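Uncharacterized hypothetical protein FTT_1539c (Francisella tularensis subsp. tularensis, PDB 4QVR) is of unknown function, carries a predicted signal sequence, and belongs to the uncharacterised DUF6844 family. Local coordinates at residues A[314-319]-A[333-338]; A[152-157]-A[239-244]; A[245-250]-A[276-281]; A[364-369]-A[411-416]. One frame throughout, in Å; residues are numbered along the deposited sequence.

Contact 1 (A[314-319]-A[333-338]); sequences GDYGIR and YGQGSY
In the beta hairpin of strands 318-322 and 328-337, at the end away from its turn, Tyr333 N donates to Gly317 O over 3.0 Å, an almost straight bond with an N-H...O angle of 177°. The Tyr333 ring lies against the 314-319 backbone. Asp315 CB sits over one face of it, 3.5 Å from the ring centroid and 8° off the normal, as a CH-pi contact; the carboxylate stacks over the same ring, its plane turned 27° from it, while its oxygens bind Ser81 and Lys307. At the ring's edge Arg319 CG comes within 3.6 Å of Tyr333 CE2. The Arg319 chain bends at chi2, bringing the guanidinium round with one face over CE2. NH1 of Arg319 donates to Tyr316 O (2.9 Å) and to Ile318 O (2.8 Å), which fixes that face. This hairpin forms one side of a four-stranded antiparallel sheet, where 328-337 also pairs with 440-448. Farther along, the segments part and water fills in: one molecule donates to Asp315 O (2.7 Å) and accepts from Gln335 NE2, which also binds Met313 O. A second water accepts from Tyr316 OH and donates to Gln335 OE1 (2.8 Å).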
# COMPACT_ATOMS: atom_id res chain seq x y z
N GLY A 314 -6.65 -10.26 10.13
CA GLY A 314 -6.02 -8.94 10.06
C GLY A 314 -5.13 -8.71 8.89
O GLY A 314 -4.62 -7.62 8.72
N ASP A 315 -4.97 -9.76 8.07
CA ASP A 315 -4.15 -9.74 6.89
C ASP A 315 -4.87 -9.17 5.64
O ASP A 315 -5.79 -9.79 5.08
CB ASP A 315 -3.69 -11.14 6.57
CG ASP A 315 -2.71 -11.70 7.63
OD1 ASP A 315 -1.96 -10.90 8.25
OD2 ASP A 315 -2.68 -12.95 7.79
N TYR A 316 -4.38 -8.02 5.21
CA TYR A 316 -4.86 -7.32 4.04
C TYR A 316 -3.67 -6.95 3.12
O TYR A 316 -2.50 -6.85 3.59
CB TYR A 316 -5.59 -6.06 4.49
CG TYR A 316 -6.95 -6.34 5.04
CD1 TYR A 316 -7.12 -6.75 6.35
CD2 TYR A 316 -8.08 -6.23 4.25
CE1 TYR A 316 -8.38 -7.04 6.86
CE2 TYR A 316 -9.34 -6.52 4.75
CZ TYR A 316 -9.47 -6.94 6.05
OH TYR A 316 -10.71 -7.24 6.57
N GLY A 317 -3.95 -6.75 1.84
CA GLY A 317 -2.93 -6.34 0.90
C GLY A 317 -2.08 -7.45 0.35
O GLY A 317 -2.50 -8.61 0.32
N ILE A 318 -0.89 -7.07 -0.11
CA ILE A 318 0.06 -8.01 -0.68
C ILE A 318 1.31 -8.09 0.18
O ILE A 318 1.57 -7.20 1.01
CB ILE A 318 0.44 -7.61 -2.12
CG1 ILE A 318 1.34 -6.37 -2.17
CG2 ILE A 318 -0.80 -7.36 -2.94
CD1 ILE A 318 2.79 -6.66 -1.87
N ARG A 319 2.06 -9.17 0.01
CA ARG A 319 3.32 -9.37 0.72
C ARG A 319 4.29 -10.01 -0.24
O ARG A 319 3.88 -10.73 -1.14
CB ARG A 319 3.18 -10.34 1.90
CG ARG A 319 2.22 -9.93 3.01
CD ARG A 319 2.69 -8.72 3.81
NE ARG A 319 1.70 -8.48 4.83
CZ ARG A 319 0.59 -7.78 4.66
NH1 ARG A 319 0.34 -7.15 3.52
NH2 ARG A 319 -0.26 -7.68 5.66
N TYR A 333 -3.86 -11.30 -0.04
CA TYR A 333 -4.93 -11.71 0.85
C TYR A 333 -6.26 -11.21 0.38
O TYR A 333 -6.35 -10.16 -0.23
CB TYR A 333 -4.69 -11.13 2.23
CG TYR A 333 -3.38 -11.56 2.85
CD1 TYR A 333 -3.24 -12.83 3.39
CD2 TYR A 333 -2.30 -10.69 2.94
CE1 TYR A 333 -2.04 -13.23 3.98
CE2 TYR A 333 -1.11 -11.07 3.55
CZ TYR A 333 -0.99 -12.36 4.06
OH TYR A 333 0.18 -12.75 4.66
N GLY A 334 -7.32 -11.93 0.71
CA GLY A 334 -8.66 -11.53 0.33
C GLY A 334 -9.67 -12.19 1.21
O GLY A 334 -9.43 -13.27 1.71
N GLN A 335 -10.81 -11.55 1.40
CA GLN A 335 -11.87 -12.08 2.25
C GLN A 335 -13.20 -11.91 1.57
O GLN A 335 -13.34 -11.02 0.73
CB GLN A 335 -11.89 -11.37 3.61
CG GLN A 335 -10.58 -11.52 4.33
CD GLN A 335 -10.52 -10.85 5.68
OE1 GLN A 335 -11.52 -10.42 6.23
NE2 GLN A 335 -9.32 -10.78 6.23
N GLY A 336 -14.16 -12.76 1.92
CA GLY A 336 -15.52 -12.68 1.41
C GLY A 336 -16.45 -13.19 2.49
O GLY A 336 -16.00 -13.65 3.53
N SER A 337 -17.76 -13.07 2.27
CA SER A 337 -18.74 -13.55 3.23
C SER A 337 -20.02 -13.91 2.50
O SER A 337 -20.16 -13.59 1.32
CB SER A 337 -19.04 -12.48 4.29
OG SER A 337 -19.53 -11.31 3.68
N TYR A 338 -20.95 -14.57 3.20
CA TYR A 338 -22.22 -14.97 2.59
C TYR A 338 -23.43 -14.33 3.27
O TYR A 338 -23.66 -14.51 4.47
CB TYR A 338 -22.36 -16.50 2.61
CG TYR A 338 -23.70 -16.99 2.11
CD1 TYR A 338 -23.99 -17.06 0.74
CD2 TYR A 338 -24.68 -17.42 3.01
CE1 TYR A 338 -25.22 -17.52 0.29
CE2 TYR A 338 -25.91 -17.88 2.57
CZ TYR A 338 -26.18 -17.92 1.21
OH TYR A 338 -27.40 -18.38 0.77
O HOH W 1 -6.90 -12.22 5.48
O HOH W 2 -10.91 -8.87 8.44
O HOH W 3 -6.92 -7.38 1.36

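Contact 2 (A[152-157]-A[239-244])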
# COMPACT_ATOMS: atom_id res chain seq x y z
N GLU A 152 2.13 9.62 1.98
CA GLU A 152 3.01 10.18 3.01
C GLU A 152 4.48 9.91 2.72
O GLU A 152 5.34 10.77 2.98
CB GLU A 152 2.59 9.70 4.39
CG GLU A 152 1.24 10.31 4.76
CD GLU A 152 0.73 9.96 6.13
OE1 GLU A 152 1.29 9.04 6.77
OE2 GLU A 152 -0.25 10.60 6.57
N TYR A 153 4.77 8.74 2.17
CA TYR A 153 6.12 8.40 1.73
C TYR A 153 6.56 9.38 0.63
O TYR A 153 7.62 9.94 0.70
CB TYR A 153 6.21 6.95 1.24
CG TYR A 153 7.50 6.68 0.51
CD1 TYR A 153 8.70 6.54 1.20
CD2 TYR A 153 7.54 6.57 -0.86
CE1 TYR A 153 9.90 6.32 0.53
CE2 TYR A 153 8.73 6.36 -1.53
CZ TYR A 153 9.91 6.24 -0.84
OH TYR A 153 11.09 6.02 -1.53
N ILE A 154 5.72 9.60 -0.37
CA ILE A 154 6.06 10.53 -1.45
C ILE A 154 6.30 11.94 -0.93
O ILE A 154 7.27 12.60 -1.30
CB ILE A 154 4.98 10.51 -2.55
CG1 ILE A 154 5.01 9.15 -3.25
CG2 ILE A 154 5.23 11.62 -3.57
CD1 ILE A 154 3.84 8.90 -4.17
N SER A 155 5.43 12.37 -0.03
CA SER A 155 5.53 13.69 0.58
C SER A 155 6.85 13.83 1.34
O SER A 155 7.51 14.86 1.29
CB SER A 155 4.34 13.87 1.54
OG SER A 155 4.32 15.17 2.10
N PHE A 156 7.23 12.77 2.03
CA PHE A 156 8.47 12.72 2.78
C PHE A 156 9.65 12.79 1.80
O PHE A 156 10.60 13.52 2.02
CB PHE A 156 8.49 11.44 3.61
CG PHE A 156 9.69 11.31 4.46
CD1 PHE A 156 10.89 10.89 3.92
CD2 PHE A 156 9.61 11.61 5.82
CE1 PHE A 156 12.02 10.78 4.70
CE2 PHE A 156 10.74 11.50 6.61
CZ PHE A 156 11.95 11.09 6.06
N ILE A 157 9.60 12.02 0.73
CA ILE A 157 10.64 12.09 -0.29
C ILE A 157 10.75 13.51 -0.88
O ILE A 157 11.86 14.01 -1.07
CB ILE A 157 10.40 11.07 -1.42
CG1 ILE A 157 10.65 9.67 -0.90
CG2 ILE A 157 11.32 11.33 -2.60
CD1 ILE A 157 12.04 9.49 -0.31
N LYS A 239 11.04 17.09 -10.07
CA LYS A 239 12.10 16.11 -9.86
C LYS A 239 11.80 15.29 -8.60
O LYS A 239 11.77 14.08 -8.66
CB LYS A 239 13.45 16.85 -9.76
CG LYS A 239 14.67 15.95 -9.61
CD LYS A 239 15.95 16.78 -9.63
CE LYS A 239 17.20 15.90 -9.54
NZ LYS A 239 17.24 15.08 -8.30
N SER A 240 11.55 15.97 -7.49
CA SER A 240 11.19 15.32 -6.22
C SER A 240 10.06 14.31 -6.32
O SER A 240 10.17 13.20 -5.82
CB SER A 240 10.74 16.37 -5.21
OG SER A 240 11.84 17.04 -4.68
N LEU A 241 8.97 14.74 -6.94
CA LEU A 241 7.78 13.91 -7.09
C LEU A 241 8.00 12.72 -7.99
O LEU A 241 7.47 11.64 -7.72
CB LEU A 241 6.63 14.75 -7.61
CG LEU A 241 6.10 15.76 -6.59
CD1 LEU A 241 5.09 16.73 -7.21
CD2 LEU A 241 5.50 15.00 -5.42
N THR A 242 8.74 12.93 -9.07
CA THR A 242 9.05 11.86 -10.00
C THR A 242 9.86 10.78 -9.29
O THR A 242 9.69 9.62 -9.54
CB THR A 242 9.84 12.37 -11.22
OG1 THR A 242 9.01 13.26 -11.98
CG2 THR A 242 10.22 11.23 -12.14
N THR A 243 10.75 11.19 -8.40
CA THR A 243 11.56 10.24 -7.69
C THR A 243 10.66 9.46 -6.74
O THR A 243 10.72 8.24 -6.69
CB THR A 243 12.71 10.95 -6.97
OG1 THR A 243 13.57 11.53 -7.96
CG2 THR A 243 13.51 9.97 -6.12
N GLY A 244 9.78 10.19 -6.03
CA GLY A 244 8.82 9.61 -5.14
C GLY A 244 7.85 8.61 -5.76
O GLY A 244 7.62 7.54 -5.20
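Ile154 of helix 134-159 presses on the backbone of helix 224-246 at Gly244, and here the packing is tight. Ile154 CG1 comes to 3.6 Å from Gly244 O, and the CA atoms of Ile154 and Gly244 are 4.7 Å apart. With no side chain on Gly244, the isoleucine meets bare main chain, and the axes of the two short segments approach to 8.6 Å while running at 139° to each other, nearer antiparallel than parallel. On the buried flank Ile154 CG2 meets Leu241 CD2 at 3.9 Å, the two side chains crossing at about a right angle; Ile405 of helix 402-415 packs on Ile154, and Ser381 of helix 374-385 on Leu241. Tyr153 turns the edge of its ring at CE2 to Gly244 O. Ile157 marks the passage to the looser, solvent side: its CG2, held opposite the backbone N, reaches Gly244 N at 3.9 Å but comes no nearer than 4.4 Å to CG2 of the exposed Thr243. Aliphatic carbons resting on main-chain atoms and on a glycine imply that shape fit, rather than polar pairing, joins segments 152-157 and 239-244, with the Tyr153-Asn247 hydrogen bond just beyond them.

Contact 3 (A[245-250]-A[276-281]); sequences FGNLSG and KIKGMF
Lys278 lies along segment 245-250, and with Ser249 and Gly250 it supplies most of the buried surface. The two segments flank a beta hairpin: helix 224-246 is followed by a short 3-10 turn, 248-250, then come strands 251-261 and 264-273, and helix 275-285 returns beside that turn, all of it part of the DUF6844 domain. Lys278 leaves its helix with CG anti to the backbone N (chi1 172°) and stays extended to the tip, which carries the ammonium back along the turn. There NZ donates to Asn247 OD1 over 2.8 Å. The C=O...N angle is 155°, and NZ is tilted 18° from the amide's carbonyl plane. Since Asn247 ND2 is bonded to Tyr153, both ends of the amide have a partner and its flip is settled; the ammonium probably polarises its C=O. Tyr273 of the hairpin packs against both the lysine and the asparagine.

Nearer the helix, Lys278 CG passes 3.7 Å from Ser249 OG, which itself makes a weak bond to Gly246 O. At the base of the chain, Lys278 CB rests 3.9 Å from Gly250 CA, and the CA atoms of Gly250 and Lys278 come within 4.0 Å; the bare glycine allows this approach. Its N closes the turn by bonding to Asn247 O, while its backbone is also tied to Ser274. Ser249 O faces apolar groups of helix 275-285 instead: Ile277 CG2 lies 3.7 Å from it, and Phe281 CD2 comes to 3.5 Å from the same oxygen.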
# COMPACT_ATOMS: atom_id res chain seq x y z
N PHE A 245 7.24 8.96 -6.90
CA PHE A 245 6.33 8.03 -7.58
C PHE A 245 7.10 6.83 -8.12
O PHE A 245 6.59 5.70 -8.07
CB PHE A 245 5.57 8.69 -8.72
CG PHE A 245 4.51 9.63 -8.27
CD1 PHE A 245 3.35 9.16 -7.71
CD2 PHE A 245 4.66 10.99 -8.43
CE1 PHE A 245 2.35 10.02 -7.30
CE2 PHE A 245 3.66 11.86 -8.02
CZ PHE A 245 2.51 11.37 -7.45
N GLY A 246 8.31 7.05 -8.64
CA GLY A 246 9.13 5.96 -9.16
C GLY A 246 9.51 4.92 -8.08
O GLY A 246 9.62 3.73 -8.36
N ASN A 247 9.70 5.37 -6.85
CA ASN A 247 10.06 4.49 -5.75
C ASN A 247 8.93 3.69 -5.14
O ASN A 247 9.17 2.85 -4.28
CB ASN A 247 10.68 5.31 -4.62
CG ASN A 247 11.98 5.95 -5.01
OD1 ASN A 247 12.49 5.73 -6.09
ND2 ASN A 247 12.54 6.74 -4.11
N LEU A 248 7.68 3.95 -5.53
CA LEU A 248 6.56 3.21 -4.95
C LEU A 248 6.70 1.74 -5.06
O LEU A 248 6.23 1.01 -4.21
CB LEU A 248 5.21 3.61 -5.56
CG LEU A 248 4.62 4.92 -5.08
CD1 LEU A 248 3.25 5.12 -5.71
CD2 LEU A 248 4.55 4.94 -3.57
N SER A 249 7.32 1.29 -6.12
CA SER A 249 7.53 -0.12 -6.35
C SER A 249 8.41 -0.73 -5.26
O SER A 249 8.46 -1.95 -5.15
CB SER A 249 8.12 -0.32 -7.74
OG SER A 249 9.23 0.54 -7.92
N GLY A 250 9.09 0.10 -4.46
CA GLY A 250 9.93 -0.38 -3.34
C GLY A 250 9.22 -0.21 -1.99
O GLY A 250 9.69 -0.69 -0.97
N LYS A 276 16.26 -2.70 -2.79
CA LYS A 276 16.38 -4.05 -3.35
C LYS A 276 15.06 -4.54 -3.91
O LYS A 276 15.03 -5.09 -5.00
CB LYS A 276 16.95 -5.00 -2.31
CG LYS A 276 18.35 -4.59 -1.92
CD LYS A 276 19.03 -5.56 -0.99
CE LYS A 276 20.48 -5.14 -0.81
NZ LYS A 276 21.25 -6.03 0.09
N ILE A 277 13.98 -4.32 -3.17
CA ILE A 277 12.64 -4.67 -3.65
C ILE A 277 12.34 -3.85 -4.90
O ILE A 277 11.84 -4.39 -5.88
CB ILE A 277 11.57 -4.47 -2.57
CG1 ILE A 277 11.74 -5.52 -1.48
CG2 ILE A 277 10.16 -4.58 -3.17
CD1 ILE A 277 11.53 -6.96 -1.95
N LYS A 278 12.64 -2.55 -4.87
CA LYS A 278 12.44 -1.75 -6.07
C LYS A 278 13.23 -2.34 -7.26
O LYS A 278 12.72 -2.44 -8.37
CB LYS A 278 12.86 -0.30 -5.87
CG LYS A 278 12.84 0.48 -7.18
CD LYS A 278 13.25 1.93 -7.02
CE LYS A 278 13.23 2.63 -8.36
NZ LYS A 278 13.41 4.09 -8.22
N GLY A 279 14.50 -2.70 -7.01
CA GLY A 279 15.39 -3.26 -8.03
C GLY A 279 14.98 -4.64 -8.50
O GLY A 279 15.21 -5.01 -9.65
N MSE A 280 14.38 -5.42 -7.61
CA MSE A 280 13.92 -6.75 -7.96
C MSE A 280 12.81 -6.63 -8.98
O MSE A 280 12.83 -7.32 -10.00
CB MSE A 280 13.45 -7.44 -6.70
CG MSE A 280 13.00 -8.87 -6.96
SE MSE A 280 11.68 -9.37 -5.59
CE MSE A 280 10.16 -8.22 -6.07
N PHE A 281 11.84 -5.76 -8.73
CA PHE A 281 10.75 -5.58 -9.69
C PHE A 281 11.17 -5.02 -11.04
O PHE A 281 10.62 -5.39 -12.07
CB PHE A 281 9.63 -4.73 -9.11
CG PHE A 281 8.78 -5.45 -8.12
CD1 PHE A 281 8.01 -6.53 -8.53
CD2 PHE A 281 8.72 -5.05 -6.80
CE1 PHE A 281 7.19 -7.19 -7.63
CE2 PHE A 281 7.91 -5.71 -5.89
CZ PHE A 281 7.13 -6.78 -6.30

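Contact 4 (A[364-369]-A[411-416]); sequences LVTLIA and TYYKTK
Tyr412 OH is gripped from several directions: it donates to Ala369 O over 2.9 Å, accepts from Lys416 NZ at 3.1 Å, and has a weak hydrogen bond with Glu376. It sits where the C-terminal ends of helix 349-370 and helix 402-415 cross, their short segments running at 117° with axes 10.2 Å apart. Tyr412 holds CG anti to its backbone N (chi1 170°), and this sends the ring across to the other helix with its edge toward the Ala369 carbonyl. Lys416, the first residue to leave the helix, stretches out beside it. Its CD lies 4.0 Å from Ala369 CB, and its NZ also forms a salt bridge with Glu376 and donates a hydrogen bond to a water that in turn donates to Ile368 O. The last-turn carbonyls of helix 349-370 are thus met by a hydroxyl and, through water, by a positive charge. Apolar contact centres on Tyr413: Ala369 CB approaches its ring edge at CD1, 3.8 Å away, while Thr366 CG2 stands over one face, 4.2 Å from the centroid and 10° off the normal. Tyr413 OH bonds to Gln150 and accepts from a second water, which also donates to Thr366 O at 2.7 Å.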
# COMPACT_ATOMS: atom_id res chain seq x y z
N LEU A 364 -3.59 -7.30 -6.19
CA LEU A 364 -2.51 -7.45 -7.15
C LEU A 364 -2.61 -6.39 -8.25
O LEU A 364 -1.60 -5.83 -8.66
CB LEU A 364 -2.48 -8.85 -7.76
CG LEU A 364 -2.07 -9.97 -6.77
CD1 LEU A 364 -2.25 -11.32 -7.43
CD2 LEU A 364 -0.64 -9.79 -6.28
N VAL A 365 -3.81 -6.09 -8.72
CA VAL A 365 -4.00 -5.07 -9.74
C VAL A 365 -3.46 -3.72 -9.26
O VAL A 365 -2.73 -3.04 -9.98
CB VAL A 365 -5.48 -4.94 -10.15
CG1 VAL A 365 -5.71 -3.68 -11.00
CG2 VAL A 365 -5.94 -6.20 -10.89
N THR A 366 -3.78 -3.35 -8.03
CA THR A 366 -3.29 -2.13 -7.45
C THR A 366 -1.74 -2.09 -7.31
O THR A 366 -1.08 -1.05 -7.46
CB THR A 366 -3.94 -1.99 -6.05
OG1 THR A 366 -5.36 -1.97 -6.22
CG2 THR A 366 -3.50 -0.73 -5.38
N LEU A 367 -1.18 -3.24 -6.98
CA LEU A 367 0.26 -3.38 -6.84
C LEU A 367 0.95 -3.10 -8.17
O LEU A 367 1.89 -2.34 -8.26
CB LEU A 367 0.60 -4.82 -6.43
CG LEU A 367 2.08 -5.17 -6.40
CD1 LEU A 367 2.77 -4.28 -5.37
CD2 LEU A 367 2.25 -6.65 -6.10
N ILE A 368 0.45 -3.74 -9.19
CA ILE A 368 1.02 -3.62 -10.52
C ILE A 368 0.88 -2.20 -11.06
O ILE A 368 1.84 -1.66 -11.62
CB ILE A 368 0.40 -4.68 -11.43
CG1 ILE A 368 0.84 -6.06 -10.92
CG2 ILE A 368 0.83 -4.49 -12.88
CD1 ILE A 368 0.07 -7.21 -11.51
N ALA A 369 -0.27 -1.57 -10.82
CA ALA A 369 -0.49 -0.20 -11.24
C ALA A 369 0.52 0.73 -10.58
O ALA A 369 0.99 1.70 -11.20
CB ALA A 369 -1.90 0.25 -10.89
N THR A 411 -7.06 8.73 -7.84
CA THR A 411 -7.65 8.92 -9.15
C THR A 411 -6.98 7.97 -10.14
O THR A 411 -7.66 7.24 -10.86
CB THR A 411 -7.49 10.39 -9.63
OG1 THR A 411 -8.21 11.25 -8.73
CG2 THR A 411 -8.02 10.58 -11.03
N TYR A 412 -5.64 7.97 -10.12
CA TYR A 412 -4.83 7.13 -11.00
C TYR A 412 -5.15 5.65 -10.86
O TYR A 412 -5.17 4.95 -11.86
CB TYR A 412 -3.35 7.37 -10.74
CG TYR A 412 -2.41 6.39 -11.41
CD1 TYR A 412 -2.04 6.54 -12.75
CD2 TYR A 412 -1.86 5.32 -10.69
CE1 TYR A 412 -1.17 5.64 -13.36
CE2 TYR A 412 -0.99 4.42 -11.29
CZ TYR A 412 -0.64 4.58 -12.62
OH TYR A 412 0.22 3.68 -13.21
N TYR A 413 -5.38 5.17 -9.65
CA TYR A 413 -5.69 3.76 -9.50
C TYR A 413 -7.06 3.44 -10.07
O TYR A 413 -7.23 2.44 -10.76
CB TYR A 413 -5.58 3.27 -8.05
CG TYR A 413 -4.16 3.21 -7.49
CD1 TYR A 413 -3.17 2.49 -8.14
CD2 TYR A 413 -3.84 3.82 -6.28
CE1 TYR A 413 -1.88 2.43 -7.62
CE2 TYR A 413 -2.57 3.75 -5.74
CZ TYR A 413 -1.58 3.05 -6.42
OH TYR A 413 -0.31 2.99 -5.90
N LYS A 414 -8.05 4.30 -9.82
CA LYS A 414 -9.40 4.06 -10.34
C LYS A 414 -9.45 4.08 -11.86
O LYS A 414 -10.16 3.28 -12.44
CB LYS A 414 -10.42 5.05 -9.75
CG LYS A 414 -10.68 4.86 -8.25
CD LYS A 414 -11.67 5.86 -7.67
CE LYS A 414 -13.08 5.67 -8.21
NZ LYS A 414 -14.04 6.66 -7.65
N THR A 415 -8.66 4.94 -12.50
CA THR A 415 -8.67 5.03 -13.97
C THR A 415 -7.71 4.08 -14.71
O THR A 415 -8.00 3.73 -15.84
CB THR A 415 -8.39 6.47 -14.49
OG1 THR A 415 -7.06 6.88 -14.15
CG2 THR A 415 -9.40 7.46 -13.93
N LYS A 416 -6.61 3.66 -14.11
CA LYS A 416 -5.68 2.79 -14.85
C LYS A 416 -6.36 1.51 -15.33
O LYS A 416 -7.13 0.89 -14.60
CB LYS A 416 -4.39 2.46 -14.09
CG LYS A 416 -3.42 1.70 -14.98
CD LYS A 416 -1.96 1.85 -14.60
CE LYS A 416 -1.05 1.36 -15.74
NZ LYS A 416 0.40 1.56 -15.48
O HOH W 4 0.06 0.06 -5.22
O HOH W 5 1.78 -0.66 -14.26

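In the fold
Contacts 2 and 3 are neighbours, with centres 13 Å apart, because both use helix 224-246; Ile154 CD1 of contact 2 packs 3.6 Å from Phe245 CD1 of contact 3. The next step is thinner: contact 3 meets contact 4 where Leu248 CD1 lies 4.1 Å from Tyr413 OH, their centres 16 Å apart. Contact 4 leads on to contact 1, where Ile318 CG1 of the hairpin rests 4.0 Å from Leu367 CD2 on helix 349-370. The four therefore touch in the order 2-3-4-1, from the helical part to the four-stranded sheet. The two ends of this series, contacts 1 and 2, lie on opposite sides of the chain's centre, about 29 Å apart between centres.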